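Local coordinates for protein methoxy mycolic acid synthase 2 (Mycobacterium tuberculosis, PDB 1TPY) that converts a double bond of mycolic acids into a cis-cyclopropane ring, using S-adenosyl-L-methionine as the source of the added methylene group, at residues H144-H155 / M210-F220. Residues are numbered along the deposited sequence; the frame is centred on the assembly and turned at random.
Sequences HDRHADFFARAH and MVEEQSAKTGF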
ATOM      1  N   HIS A 144      -7.915  -1.855  12.824  1.00 28.17           N
ATOM      2  CA  HIS A 144      -9.021  -2.810  12.827  1.00 30.15           C
ATOM      3  C   HIS A 144     -10.346  -2.159  13.201  1.00 30.75           C
ATOM      4  O   HIS A 144     -11.393  -2.504  12.648  1.00 30.93           O
ATOM      5  CB  HIS A 144      -8.734  -3.964  13.797  1.00 31.80           C
ATOM      6  CG  HIS A 144      -7.573  -4.823  13.400  1.00 34.15           C
ATOM      7  ND1 HIS A 144      -6.903  -4.668  12.205  1.00 34.17           N
ATOM      8  CD2 HIS A 144      -6.971  -5.856  14.036  1.00 35.46           C
ATOM      9  CE1 HIS A 144      -5.941  -5.570  12.122  1.00 34.54           C
ATOM     10  NE2 HIS A 144      -5.961  -6.303  13.220  1.00 34.89           N
ATOM     11  N   ASP A 145     -10.296  -1.218  14.139  1.00 30.73           N
ATOM     12  CA  ASP A 145     -11.496  -0.534  14.605  1.00 31.57           C
ATOM     13  C   ASP A 145     -12.192   0.302  13.534  1.00 31.85           C
ATOM     14  O   ASP A 145     -13.300   0.781  13.750  1.00 32.79           O
ATOM     15  CB  ASP A 145     -11.155   0.341  15.817  1.00 33.00           C
ATOM     16  CG  ASP A 145     -10.240   1.497  15.467  1.00 35.95           C
ATOM     17  OD1 ASP A 145      -9.370   1.334  14.582  1.00 36.17           O
ATOM     18  OD2 ASP A 145     -10.382   2.570  16.091  1.00 37.70           O
ATOM     19  N   ARG A 146     -11.557   0.470  12.378  1.00 30.92           N
ATOM     20  CA  ARG A 146     -12.160   1.251  11.303  1.00 30.04           C
ATOM     21  C   ARG A 146     -12.420   0.471  10.018  1.00 28.90           C
ATOM     22  O   ARG A 146     -12.913   1.037   9.043  1.00 30.11           O
ATOM     23  CB  ARG A 146     -11.290   2.469  10.984  1.00 31.25           C
ATOM     24  CG  ARG A 146     -11.234   3.479  12.112  1.00 31.20           C
ATOM     25  CD  ARG A 146     -10.437   4.705  11.735  1.00 30.06           C
ATOM     26  NE  ARG A 146     -10.440   5.679  12.821  1.00 30.53           N
ATOM     27  CZ  ARG A 146      -9.899   6.886  12.744  1.00 31.12           C
ATOM     28  NH1 ARG A 146      -9.307   7.279  11.625  1.00 32.30           N
ATOM     29  NH2 ARG A 146      -9.952   7.701  13.790  1.00 30.62           N
ATOM     30  N   HIS A 147     -12.095  -0.818  10.007  1.00 27.46           N
ATOM     31  CA  HIS A 147     -12.315  -1.638   8.816  1.00 26.01           C
ATOM     32  C   HIS A 147     -13.761  -1.551   8.338  1.00 26.81           C
ATOM     33  O   HIS A 147     -14.019  -1.266   7.164  1.00 27.40           O
ATOM     34  CB  HIS A 147     -11.970  -3.099   9.097  1.00 25.22           C
ATOM     35  CG  HIS A 147     -10.504  -3.370   9.224  1.00 23.45           C
ATOM     36  ND1 HIS A 147      -9.555  -2.369   9.224  1.00 25.87           N
ATOM     37  CD2 HIS A 147      -9.826  -4.531   9.382  1.00 22.44           C
ATOM     38  CE1 HIS A 147      -8.355  -2.901   9.378  1.00 23.02           C
ATOM     39  NE2 HIS A 147      -8.492  -4.212   9.478  1.00 26.85           N
ATOM     40  N   ALA A 148     -14.699  -1.808   9.250  1.00 26.17           N
ATOM     41  CA  ALA A 148     -16.128  -1.765   8.933  1.00 26.59           C
ATOM     42  C   ALA A 148     -16.520  -0.441   8.284  1.00 26.65           C
ATOM     43  O   ALA A 148     -17.162  -0.419   7.231  1.00 27.52           O
ATOM     44  CB  ALA A 148     -16.956  -1.992  10.203  1.00 25.39           C
ATOM     45  N   ASP A 149     -16.140   0.665   8.915  1.00 26.24           N
ATOM     46  CA  ASP A 149     -16.456   1.977   8.366  1.00 27.11           C
ATOM     47  C   ASP A 149     -15.779   2.178   7.012  1.00 26.41           C
ATOM     48  O   ASP A 149     -16.361   2.791   6.112  1.00 25.26           O
ATOM     49  CB  ASP A 149     -16.037   3.087   9.335  1.00 27.73           C
ATOM     50  CG  ASP A 149     -17.035   3.285  10.454  1.00 31.92           C
ATOM     51  OD1 ASP A 149     -18.001   2.498  10.532  1.00 34.78           O
ATOM     52  OD2 ASP A 149     -16.861   4.224  11.258  1.00 33.58           O
ATOM     53  N   PHE A 150     -14.562   1.663   6.855  1.00 24.84           N
ATOM     54  CA  PHE A 150     -13.871   1.813   5.573  1.00 25.13           C
ATOM     55  C   PHE A 150     -14.683   1.212   4.432  1.00 24.65           C
ATOM     56  O   PHE A 150     -14.958   1.881   3.441  1.00 25.23           O
ATOM     57  CB  PHE A 150     -12.497   1.141   5.579  1.00 25.12           C
ATOM     58  CG  PHE A 150     -11.907   0.978   4.197  1.00 27.38           C
ATOM     59  CD1 PHE A 150     -11.489   2.087   3.466  1.00 27.39           C
ATOM     60  CD2 PHE A 150     -11.833  -0.280   3.601  1.00 26.39           C
ATOM     61  CE1 PHE A 150     -11.010   1.952   2.164  1.00 28.21           C
ATOM     62  CE2 PHE A 150     -11.358  -0.427   2.302  1.00 27.51           C
ATOM     63  CZ  PHE A 150     -10.946   0.687   1.579  1.00 29.90           C
ATOM     64  N   PHE A 151     -15.049  -0.059   4.570  1.00 23.87           N
ATOM     65  CA  PHE A 151     -15.817  -0.735   3.536  1.00 25.82           C
ATOM     66  C   PHE A 151     -17.176  -0.083   3.304  1.00 25.40           C
ATOM     67  O   PHE A 151     -17.633   0.015   2.169  1.00 27.15           O
ATOM     68  CB  PHE A 151     -15.992  -2.218   3.881  1.00 24.13           C
ATOM     69  CG  PHE A 151     -14.717  -3.009   3.791  1.00 24.17           C
ATOM     70  CD1 PHE A 151     -14.152  -3.584   4.928  1.00 23.04           C
ATOM     71  CD2 PHE A 151     -14.071  -3.171   2.568  1.00 21.74           C
ATOM     72  CE1 PHE A 151     -12.964  -4.305   4.846  1.00 22.39           C
ATOM     73  CE2 PHE A 151     -12.882  -3.889   2.480  1.00 21.49           C
ATOM     74  CZ  PHE A 151     -12.328  -4.457   3.620  1.00 20.15           C
ATOM     75  N   ALA A 152     -17.815   0.377   4.372  1.00 26.76           N
ATOM     76  CA  ALA A 152     -19.118   1.025   4.235  1.00 26.70           C
ATOM     77  C   ALA A 152     -18.970   2.251   3.329  1.00 26.81           C
ATOM     78  O   ALA A 152     -19.798   2.486   2.445  1.00 27.89           O
ATOM     79  CB  ALA A 152     -19.661   1.432   5.611  1.00 22.96           C
ATOM     80  N   ARG A 153     -17.906   3.023   3.544  1.00 25.66           N
ATOM     81  CA  ARG A 153     -17.653   4.222   2.745  1.00 25.38           C
ATOM     82  C   ARG A 153     -17.351   3.881   1.285  1.00 25.86           C
ATOM     83  O   ARG A 153     -17.873   4.511   0.362  1.00 24.54           O
ATOM     84  CB  ARG A 153     -16.475   5.008   3.326  1.00 24.81           C
ATOM     85  CG  ARG A 153     -16.243   6.342   2.634  1.00 23.46           C
ATOM     86  CD  ARG A 153     -17.468   7.233   2.773  1.00 23.99           C
ATOM     87  NE  ARG A 153     -17.756   7.523   4.171  1.00 24.70           N
ATOM     88  CZ  ARG A 153     -17.060   8.376   4.915  1.00 25.19           C
ATOM     89  NH1 ARG A 153     -16.034   9.035   4.397  1.00 25.92           N
ATOM     90  NH2 ARG A 153     -17.376   8.553   6.186  1.00 25.52           N
ATOM     91  N   ALA A 154     -16.486   2.890   1.084  1.00 26.19           N
ATOM     92  CA  ALA A 154     -16.117   2.458  -0.258  1.00 23.96           C
ATOM     93  C   ALA A 154     -17.368   2.000  -0.985  1.00 23.52           C
ATOM     94  O   ALA A 154     -17.557   2.294  -2.162  1.00 24.44           O
ATOM     95  CB  ALA A 154     -15.113   1.316  -0.181  1.00 21.71           C
ATOM     96  N   HIS A 155     -18.223   1.284  -0.263  1.00 25.24           N
ATOM     97  CA  HIS A 155     -19.468   0.759  -0.810  1.00 26.67           C
ATOM     98  C   HIS A 155     -20.414   1.922  -1.103  1.00 28.07           C
ATOM     99  O   HIS A 155     -21.132   1.926  -2.104  1.00 28.73           O
ATOM    100  CB  HIS A 155     -20.090  -0.211   0.207  1.00 29.19           C
ATOM    101  CG  HIS A 155     -21.210  -1.043  -0.340  1.00 30.55           C
ATOM    102  ND1 HIS A 155     -22.478  -0.546  -0.550  1.00 32.65           N
ATOM    103  CD2 HIS A 155     -21.249  -2.343  -0.718  1.00 29.65           C
ATOM    104  CE1 HIS A 155     -23.249  -1.502  -1.035  1.00 31.40           C
ATOM    105  NE2 HIS A 155     -22.528  -2.602  -1.146  1.00 30.44           N
ATOM    106  N   MET A 210     -10.583 -11.459   8.282  1.00 27.78           N
ATOM    107  CA  MET A 210     -11.077 -10.139   8.676  1.00 28.53           C
ATOM    108  C   MET A 210     -11.534  -9.344   7.458  1.00 27.97           C
ATOM    109  O   MET A 210     -12.595  -8.721   7.482  1.00 28.18           O
ATOM    110  CB  MET A 210      -9.998  -9.352   9.421  1.00 28.20           C
ATOM    111  CG  MET A 210      -9.828  -9.732  10.885  1.00 31.98           C
ATOM    112  SD  MET A 210      -8.419  -8.858  11.635  1.00 35.43           S
ATOM    113  CE  MET A 210      -8.879  -7.192  11.247  1.00 25.86           C
ATOM    114  N   VAL A 211     -10.722  -9.358   6.401  1.00 27.89           N
ATOM    115  CA  VAL A 211     -11.054  -8.653   5.163  1.00 25.59           C
ATOM    116  C   VAL A 211     -12.313  -9.255   4.537  1.00 24.80           C
ATOM    117  O   VAL A 211     -13.238  -8.532   4.165  1.00 24.40           O
ATOM    118  CB  VAL A 211      -9.902  -8.743   4.133  1.00 24.62           C
ATOM    119  CG1 VAL A 211     -10.331  -8.112   2.812  1.00 23.14           C
ATOM    120  CG2 VAL A 211      -8.663  -8.041   4.669  1.00 24.81           C
ATOM    121  N   GLU A 212     -12.341 -10.580   4.425  1.00 24.39           N
ATOM    122  CA  GLU A 212     -13.488 -11.278   3.837  1.00 27.12           C
ATOM    123  C   GLU A 212     -14.777 -11.005   4.599  1.00 25.80           C
ATOM    124  O   GLU A 212     -15.770 -10.573   4.023  1.00 26.49           O
ATOM    125  CB  GLU A 212     -13.256 -12.793   3.816  1.00 25.16           C
ATOM    126  CG  GLU A 212     -12.007 -13.230   3.078  1.00 28.77           C
ATOM    127  CD  GLU A 212     -11.828 -14.741   3.104  1.00 32.65           C
ATOM    128  OE1 GLU A 212     -11.929 -15.341   4.201  1.00 33.04           O
ATOM    129  OE2 GLU A 212     -11.582 -15.326   2.033  1.00 32.81           O
ATOM    130  N   GLU A 213     -14.752 -11.272   5.898  1.00 26.09           N
ATOM    131  CA  GLU A 213     -15.917 -11.083   6.741  1.00 27.31           C
ATOM    132  C   GLU A 213     -16.432  -9.648   6.780  1.00 26.78           C
ATOM    133  O   GLU A 213     -17.621  -9.415   6.582  1.00 26.23           O
ATOM    134  CB  GLU A 213     -15.607 -11.565   8.158  1.00 27.58           C
ATOM    135  CG  GLU A 213     -15.303 -13.054   8.232  1.00 28.05           C
ATOM    136  CD  GLU A 213     -14.999 -13.509   9.641  1.00 28.50           C
ATOM    137  OE1 GLU A 213     -15.046 -12.667  10.563  1.00 27.62           O
ATOM    138  OE2 GLU A 213     -14.711 -14.706   9.828  1.00 27.07           O
ATOM    139  N   GLN A 214     -15.542  -8.694   7.037  1.00 27.88           N
ATOM    140  CA  GLN A 214     -15.930  -7.288   7.106  1.00 29.81           C
ATOM    141  C   GLN A 214     -16.455  -6.762   5.776  1.00 30.25           C
ATOM    142  O   GLN A 214     -17.447  -6.039   5.738  1.00 31.24           O
ATOM    143  CB  GLN A 214     -14.747  -6.430   7.549  1.00 32.10           C
ATOM    144  CG  GLN A 214     -14.323  -6.622   9.000  1.00 36.64           C
ATOM    145  CD  GLN A 214     -15.316  -6.041  10.000  1.00 39.78           C
ATOM    146  OE1 GLN A 214     -15.025  -5.958  11.193  1.00 40.97           O
ATOM    147  NE2 GLN A 214     -16.493  -5.636   9.518  1.00 39.70           N
ATOM    148  N   SER A 215     -15.800  -7.130   4.683  1.00 29.85           N
ATOM    149  CA  SER A 215     -16.235  -6.661   3.376  1.00 29.50           C
ATOM    150  C   SER A 215     -17.525  -7.349   2.951  1.00 29.44           C
ATOM    151  O   SER A 215     -18.304  -6.790   2.181  1.00 28.28           O
ATOM    152  CB  SER A 215     -15.145  -6.895   2.325  1.00 29.27           C
ATOM    153  OG  SER A 215     -14.923  -8.275   2.103  1.00 29.48           O
ATOM    154  N   ALA A 216     -17.750  -8.562   3.448  1.00 28.98           N
ATOM    155  CA  ALA A 216     -18.967  -9.292   3.099  1.00 29.84           C
ATOM    156  C   ALA A 216     -20.159  -8.677   3.819  1.00 29.79           C
ATOM    157  O   ALA A 216     -21.257  -8.610   3.273  1.00 29.15           O
ATOM    158  CB  ALA A 216     -18.837 -10.763   3.474  1.00 29.33           C
ATOM    159  N   LYS A 217     -19.930  -8.231   5.050  1.00 30.80           N
ATOM    160  CA  LYS A 217     -20.982  -7.618   5.849  1.00 32.81           C
ATOM    161  C   LYS A 217     -21.503  -6.363   5.165  1.00 33.75           C
ATOM    162  O   LYS A 217     -22.704  -6.083   5.193  1.00 34.89           O
ATOM    163  CB  LYS A 217     -20.456  -7.275   7.248  1.00 33.48           C
ATOM    164  CG  LYS A 217     -20.158  -8.506   8.097  1.00 36.70           C
ATOM    165  CD  LYS A 217     -19.637  -8.138   9.475  1.00 37.81           C
ATOM    166  CE  LYS A 217     -19.322  -9.393  10.287  1.00 39.30           C
ATOM    167  NZ  LYS A 217     -18.590  -9.086  11.548  1.00 38.50           N
ATOM    168  N   THR A 218     -20.592  -5.625   4.540  1.00 32.84           N
ATOM    169  CA  THR A 218     -20.927  -4.392   3.844  1.00 34.32           C
ATOM    170  C   THR A 218     -21.663  -4.642   2.526  1.00 33.18           C
ATOM    171  O   THR A 218     -22.331  -3.753   2.005  1.00 33.39           O
ATOM    172  CB  THR A 218     -19.654  -3.570   3.549  1.00 35.46           C
ATOM    173  OG1 THR A 218     -18.914  -3.390   4.764  1.00 38.80           O
ATOM    174  CG2 THR A 218     -20.022  -2.203   2.986  1.00 36.42           C
ATOM    175  N   GLY A 219     -21.529  -5.847   1.982  1.00 32.78           N
ATOM    176  CA  GLY A 219     -22.202  -6.162   0.736  1.00 30.60           C
ATOM    177  C   GLY A 219     -21.282  -6.453  -0.436  1.00 30.86           C
ATOM    178  O   GLY A 219     -21.759  -6.629  -1.561  1.00 29.93           O
ATOM    179  N   PHE A 220     -19.972  -6.489  -0.191  1.00 28.97           N
ATOM    180  CA  PHE A 220     -19.017  -6.778  -1.256  1.00 28.68           C
ATOM    181  C   PHE A 220     -18.892  -8.285  -1.450  1.00 29.32           C
ATOM    182  O   PHE A 220     -19.012  -9.061  -0.501  1.00 28.32           O
ATOM    183  CB  PHE A 220     -17.610  -6.239  -0.938  1.00 27.25           C
ATOM    184  CG  PHE A 220     -17.492  -4.736  -0.959  1.00 26.73           C
ATOM    185  CD1 PHE A 220     -17.589  -3.999   0.215  1.00 26.95           C
ATOM    186  CD2 PHE A 220     -17.244  -4.062  -2.150  1.00 27.67           C
ATOM    187  CE1 PHE A 220     -17.437  -2.607   0.205  1.00 28.60           C
ATOM    188  CE2 PHE A 220     -17.091  -2.676  -2.172  1.00 28.30           C
ATOM    189  CZ  PHE A 220     -17.187  -1.946  -0.992  1.00 27.38           C
TER
HETATM  190  O   HOH W   1     -19.586  -1.957   6.906  1.00 39.19           O
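His-144 meets Met-210 through a CH-pi contact: the methyl CE sits 3.3 Å from the centroid of the imidazole ring, nearly on its normal, with SD over the same face. A bend at the last torsion of Met-210 (chi3 55°) turns this methyl back toward the neighbouring helix, where it also touches CD2 of His-147. The next residue, Ala-148, lays its CB against NE2 of Gln-214, and a water that donates to Ala-148 O also hydrogen-bonds to Thr-218 OG1, at 2.7 Å. Phe-151 is the central knob, fitting among Val-211, Gln-214, Ser-215 and Thr-218. Ser-215 CB covers one face of its ring and Phe-150 CD2 the other, so the ring is sandwiched between them. The hydroxyl of Ser-215 is occupied within its own helix, donating to Val-211 O over 2.7 Å. Thr-218 is the reciprocal knob; its CG2, anti to the backbone N, enters between Phe-151 O and His-155 CB. At the far end, the edge of His-155 meets the face of Phe-220 in a T-shaped pair, planes at 85°, just after the Schellman motif at Gly-219 ends helix 208-218. The axes pass 8.9 Å apart at a crossing angle of -46°. This is knobs-into-holes packing of two helices on one side of the mixed sheet, with Phe-151 touching Leu-164, Leu-166 and Leu-285 of the sheet, in the seven-stranded Rossmann-like methyltransferase fold.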